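PDB 3F95: beta-glucosidase from Pseudoalteromonas sp., which probably hydrolyses beta-1,3- and beta-1,4-glucans from their chain ends, and is represented here by its extra C-terminal beta-sandwich domain alone. Local coordinates for residues 86-91 / 168-173; 133-138 / 176-181. All blocks are in the same frame, centred on the assembly; numbering follows the deposited sequence.

Contact 1: 86-91 / 168-173; sequences GYLELK and VALTIK
An antiparallel pairing of two strands in the mixed sheet of the beta-sandwich joins Tyr-87 to Thr-171 and Glu-89 to Ala-169, both hydrogen-bonded pairs, with Leu-88 and Leu-170 forming the non-hydrogen-bonded pair between them. The short strand axes run at 152° to each other. Four backbone bonds fix the register: Tyr-87 N to Thr-171 O (2.8 Å), Thr-171 N to Tyr-87 O, Glu-89 N to Ala-169 O (2.7 Å) and Ala-169 N to Glu-89 O. The first of these is the most bent, with 144° at the hydrogen. On the inner face, CD1 of Leu-88 lies 3.8 Å from CD2 of Leu-170 and 3.9 Å from CG1 of Val-168, so a single methyl bridges two residues of the partner strand. The side chains of Leu-88 and Leu-170 cross at a slant, and both reach Met-107 of the opposing sheet. Beyond them, CB of Leu-90 touches CG2 of Val-168. The other face carries Tyr-87, Glu-89, Ala-169 and Thr-171. Here the Thr-171 methyl CG2 sits 3.7 Å from CB of Tyr-87 and also approaches CB of Glu-89. With OG1 of Thr-171 opposite its backbone N (chi1 -173°), the methyl is left facing the neighbouring strand while the hydroxyl donates to Lys-173 O (2.9 Å), approaching from above that carbonyl's plane. The Tyr-87 ring turns its edge to Thr-171 O, 3.7 Å from CD2 and in the ring plane. In the conformer given, OE1 of Glu-89 hydrogen-bonds to Ser-175 N. One apolar face turned to the second sheet and one mixed, partly exposed face are the mark of a beta-sandwich, here a galactose-binding-domain-like one.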
# COMPACT_ATOMS: atom_id res chain seq x y z
N GLY A 86 -9.40 12.40 -7.08
CA GLY A 86 -9.89 11.10 -6.63
C GLY A 86 -9.13 10.56 -5.43
O GLY A 86 -8.51 11.31 -4.65
N TYR A 87 -9.17 9.24 -5.29
CA TYR A 87 -8.70 8.55 -4.10
C TYR A 87 -7.96 7.30 -4.48
O TYR A 87 -8.30 6.64 -5.47
CB TYR A 87 -9.89 8.08 -3.25
CG TYR A 87 -10.75 9.21 -2.77
CD1 TYR A 87 -10.60 9.69 -1.47
CD2 TYR A 87 -11.70 9.80 -3.61
CE1 TYR A 87 -11.36 10.75 -1.02
CE2 TYR A 87 -12.47 10.87 -3.17
CZ TYR A 87 -12.30 11.33 -1.87
OH TYR A 87 -13.06 12.38 -1.40
N LEU A 88 -6.97 6.95 -3.68
CA LEU A 88 -6.54 5.55 -3.66
C LEU A 88 -7.33 4.89 -2.54
O LEU A 88 -7.31 5.36 -1.40
CB LEU A 88 -5.02 5.43 -3.40
CG LEU A 88 -4.50 3.98 -3.41
CD1 LEU A 88 -4.44 3.47 -4.86
CD2 LEU A 88 -3.13 3.84 -2.74
N GLU A 89 -8.05 3.82 -2.87
CA GLU A 89 -8.76 3.05 -1.86
C GLU A 89 -8.11 1.69 -1.66
O GLU A 89 -7.66 1.06 -2.62
CB GLU A 89 -10.24 2.87 -2.22
CG GLU A 89 -11.01 2.03 -1.19
CD GLU A 89 -12.43 1.65 -1.63
OE1 GLU A 89 -13.29 2.54 -1.66
OE2 GLU A 89 -12.69 0.45 -1.91
N LEU A 90 -8.04 1.25 -0.41
CA LEU A 90 -7.51 -0.08 -0.12
C LEU A 90 -8.13 -0.59 1.17
O LEU A 90 -8.64 0.19 1.96
CB LEU A 90 -5.97 -0.04 0.02
CG LEU A 90 -5.37 0.71 1.23
CD1 LEU A 90 -3.91 0.29 1.49
CD2 LEU A 90 -5.43 2.19 1.08
N LYS A 91 -8.11 -1.90 1.36
CA LYS A 91 -8.42 -2.43 2.68
C LYS A 91 -7.10 -2.76 3.38
O LYS A 91 -6.15 -3.24 2.74
CB LYS A 91 -9.33 -3.67 2.58
CG LYS A 91 -10.68 -3.35 1.89
CD LYS A 91 -11.58 -4.58 1.81
CE LYS A 91 -12.95 -4.22 1.17
NZ LYS A 91 -12.74 -3.81 -0.26
N VAL A 168 -7.01 -2.96 -3.66
CA VAL A 168 -6.42 -1.65 -3.87
C VAL A 168 -6.85 -1.13 -5.21
O VAL A 168 -6.64 -1.78 -6.25
CB VAL A 168 -4.86 -1.70 -3.85
CG1 VAL A 168 -4.29 -0.32 -3.95
CG2 VAL A 168 -4.36 -2.35 -2.56
N ALA A 169 -7.46 0.06 -5.21
CA ALA A 169 -7.93 0.63 -6.48
C ALA A 169 -7.96 2.14 -6.45
O ALA A 169 -8.14 2.73 -5.37
CB ALA A 169 -9.34 0.08 -6.83
N LEU A 170 -7.74 2.78 -7.62
CA LEU A 170 -7.99 4.21 -7.76
C LEU A 170 -9.50 4.38 -7.97
O LEU A 170 -10.11 3.61 -8.71
CB LEU A 170 -7.19 4.79 -8.92
CG LEU A 170 -5.67 4.83 -8.77
CD1 LEU A 170 -4.97 5.10 -10.09
CD2 LEU A 170 -5.26 5.87 -7.73
N THR A 171 -10.10 5.37 -7.31
CA THR A 171 -11.53 5.60 -7.42
C THR A 171 -11.87 7.09 -7.39
O THR A 171 -11.14 7.90 -6.79
CB THR A 171 -12.33 4.89 -6.29
OG1 THR A 171 -13.73 5.02 -6.56
CG2 THR A 171 -12.04 5.51 -4.93
N ILE A 172 -12.97 7.46 -8.03
CA ILE A 172 -13.39 8.86 -8.01
C ILE A 172 -14.31 9.10 -6.83
O ILE A 172 -14.50 10.24 -6.43
CB ILE A 172 -14.01 9.35 -9.34
CG1 ILE A 172 -15.27 8.56 -9.69
CG2 ILE A 172 -12.96 9.25 -10.44
CD1 ILE A 172 -15.99 9.05 -10.94
N LYS A 173 -14.88 8.01 -6.31
CA LYS A 173 -15.70 8.04 -5.10
C LYS A 173 -15.44 6.87 -4.15
O LYS A 173 -15.64 5.69 -4.52
CB LYS A 173 -17.20 8.13 -5.43
CG LYS A 173 -17.79 6.92 -6.13
CD LYS A 173 -19.08 6.48 -5.43
CE LYS A 173 -20.08 7.61 -5.34
NZ LYS A 173 -21.19 7.37 -4.34

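Contact 2: 133-138 / 176-181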
# COMPACT_ATOMS: atom_id res chain seq x y z
N THR A 133 -11.62 -0.36 5.42
CA THR A 133 -11.49 0.19 4.09
C THR A 133 -11.07 1.66 4.22
O THR A 133 -11.78 2.48 4.81
CB THR A 133 -12.81 0.09 3.30
OG1 THR A 133 -13.23 -1.27 3.30
CG2 THR A 133 -12.59 0.55 1.87
N LEU A 134 -9.89 1.97 3.67
CA LEU A 134 -9.32 3.32 3.77
C LEU A 134 -9.41 4.01 2.41
O LEU A 134 -9.02 3.43 1.38
CB LEU A 134 -7.85 3.23 4.23
CG LEU A 134 -7.54 2.52 5.55
CD1 LEU A 134 -6.02 2.51 5.81
CD2 LEU A 134 -8.30 3.22 6.73
N ALA A 135 -9.97 5.22 2.39
CA ALA A 135 -10.00 6.04 1.18
C ALA A 135 -9.02 7.20 1.33
O ALA A 135 -9.08 7.97 2.28
CB ALA A 135 -11.45 6.53 0.85
N ILE A 136 -8.06 7.28 0.42
CA ILE A 136 -7.00 8.28 0.55
C ILE A 136 -7.08 9.35 -0.54
O ILE A 136 -6.71 9.09 -1.69
CB ILE A 136 -5.58 7.63 0.56
CG1 ILE A 136 -5.51 6.59 1.69
CG2 ILE A 136 -4.54 8.71 0.73
CD1 ILE A 136 -4.30 5.66 1.62
N PRO A 137 -7.57 10.55 -0.18
CA PRO A 137 -7.68 11.58 -1.22
C PRO A 137 -6.29 11.87 -1.76
O PRO A 137 -5.34 12.00 -0.99
CB PRO A 137 -8.27 12.79 -0.49
CG PRO A 137 -8.22 12.46 1.00
CD PRO A 137 -8.05 10.98 1.15
N LEU A 138 -6.18 11.93 -3.08
CA LEU A 138 -4.87 12.11 -3.71
C LEU A 138 -4.38 13.55 -3.65
O LEU A 138 -3.18 13.82 -3.71
CB LEU A 138 -4.89 11.59 -5.16
CG LEU A 138 -5.19 10.08 -5.30
CD1 LEU A 138 -5.16 9.63 -6.75
CD2 LEU A 138 -4.22 9.23 -4.45
N ASP A 176 -18.93 3.33 0.42
CA ASP A 176 -19.74 3.77 1.56
C ASP A 176 -19.10 3.47 2.91
O ASP A 176 -19.09 4.33 3.80
CB ASP A 176 -21.14 3.13 1.51
CG ASP A 176 -22.02 3.72 0.42
OD1 ASP A 176 -21.57 4.66 -0.28
OD2 ASP A 176 -23.17 3.24 0.29
N ASP A 177 -18.54 2.28 3.08
CA ASP A 177 -18.06 2.00 4.44
C ASP A 177 -16.60 2.42 4.66
O ASP A 177 -16.00 2.12 5.69
CB ASP A 177 -18.38 0.57 4.88
CG ASP A 177 -19.81 0.42 5.41
OD1 ASP A 177 -20.13 -0.66 5.93
OD2 ASP A 177 -20.62 1.39 5.30
N SER A 178 -16.08 3.22 3.73
CA SER A 178 -14.69 3.67 3.82
C SER A 178 -14.46 4.77 4.86
O SER A 178 -15.36 5.56 5.18
CB SER A 178 -14.19 4.11 2.45
OG SER A 178 -14.76 5.35 2.07
N ILE A 179 -13.23 4.80 5.37
CA ILE A 179 -12.74 5.84 6.26
C ILE A 179 -11.73 6.67 5.46
O ILE A 179 -10.75 6.12 4.94
CB ILE A 179 -12.06 5.20 7.49
CG1 ILE A 179 -13.02 4.20 8.17
CG2 ILE A 179 -11.51 6.27 8.47
CD1 ILE A 179 -12.35 3.38 9.32
N SER A 180 -11.98 7.97 5.32
CA SER A 180 -11.10 8.83 4.55
C SER A 180 -9.91 9.31 5.39
O SER A 180 -10.08 9.92 6.46
CB SER A 180 -11.90 10.00 3.94
OG SER A 180 -11.05 10.87 3.19
N LEU A 181 -8.70 9.03 4.90
CA LEU A 181 -7.48 9.59 5.48
C LEU A 181 -7.28 10.98 4.92
O LEU A 181 -6.45 11.22 4.04
CB LEU A 181 -6.25 8.69 5.24
CG LEU A 181 -6.36 7.25 5.75
CD1 LEU A 181 -4.99 6.59 5.59
CD2 LEU A 181 -6.84 7.24 7.21
O HOH W 1 -14.03 0.32 6.68
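Thr-133 meets Ser-178 and Ile-179 at the start of a short parallel pairing on strand 132-137. Its carbonyl O accepts the N-H of Ile-179 at 2.8 Å, nearly straight at 167°, and also receives a CA-H contact from Ser-178. A water bridges the same end, accepting from Thr-133 N and donating to Asp-177 O, each at 2.8 Å. The methyl CG2 of Thr-133, held opposite the backbone N (chi1 -55° for OG1), comes alongside CB of Ser-178. Leu-134 pairs with Ile-179, and its CA-H points to Ile-179 O; its CD1 also lies 4.2 Å from CD1 of Leu-181, on the face where Phe-122 touches both leucines. Ala-135 bonds to 176-181 through both its N and its O: the N donates to Ile-179 O, well above that carbonyl's plane, and the O accepts Leu-181 N at 2.9 Å. On the other face its CB sits 3.7 Å from OG of Ser-178, a hydroxyl that is hydrogen-bonded to Ser-175 O. Ile-136 and Leu-181 lie side by side and point the same way, with CG1 of Ile-136 3.9 Å from CD1 of Leu-181. Pro-137 closes the pairing: its CD approaches Leu-181 O at 3.3 Å. Having no N-H, the proline cannot continue the hydrogen-bonding pattern with Leu-181 O; that carbonyl, like Pro-137 O, accepts instead from NH1 of Arg-115. The chemistry therefore implies a short edge held by three backbone bonds, with a water joining the two segments at one end, a proline and a shared arginine finishing the other, and buried leucine and isoleucine carbons fastening the C-terminal segment to the sandwich.

Contacts 1 and 2, whose centres are about 7 Å apart, belong to one sheet, with strands 87-94 and 132-137 as neighbours near one end of it. Probable backbone hydrogen bonds join them: Leu-88 O to Ile-136 N and Leu-90 O to Leu-134 N, both 2.8 Å. Side chains reinforce this seam, since CD1 of Tyr-87 packs 3.4 Å from Pro-137 N and CG of Glu-89 3.5 Å from Leu-134 O. The chain leaves contact 1 at 168-173 and soon returns as 176-181, placing 179-180 parallel to 132-137 on the side away from 87-91. Together the two contacts set four strands side by side, in the order 161-171, 87-94, 132-137 and 179-180.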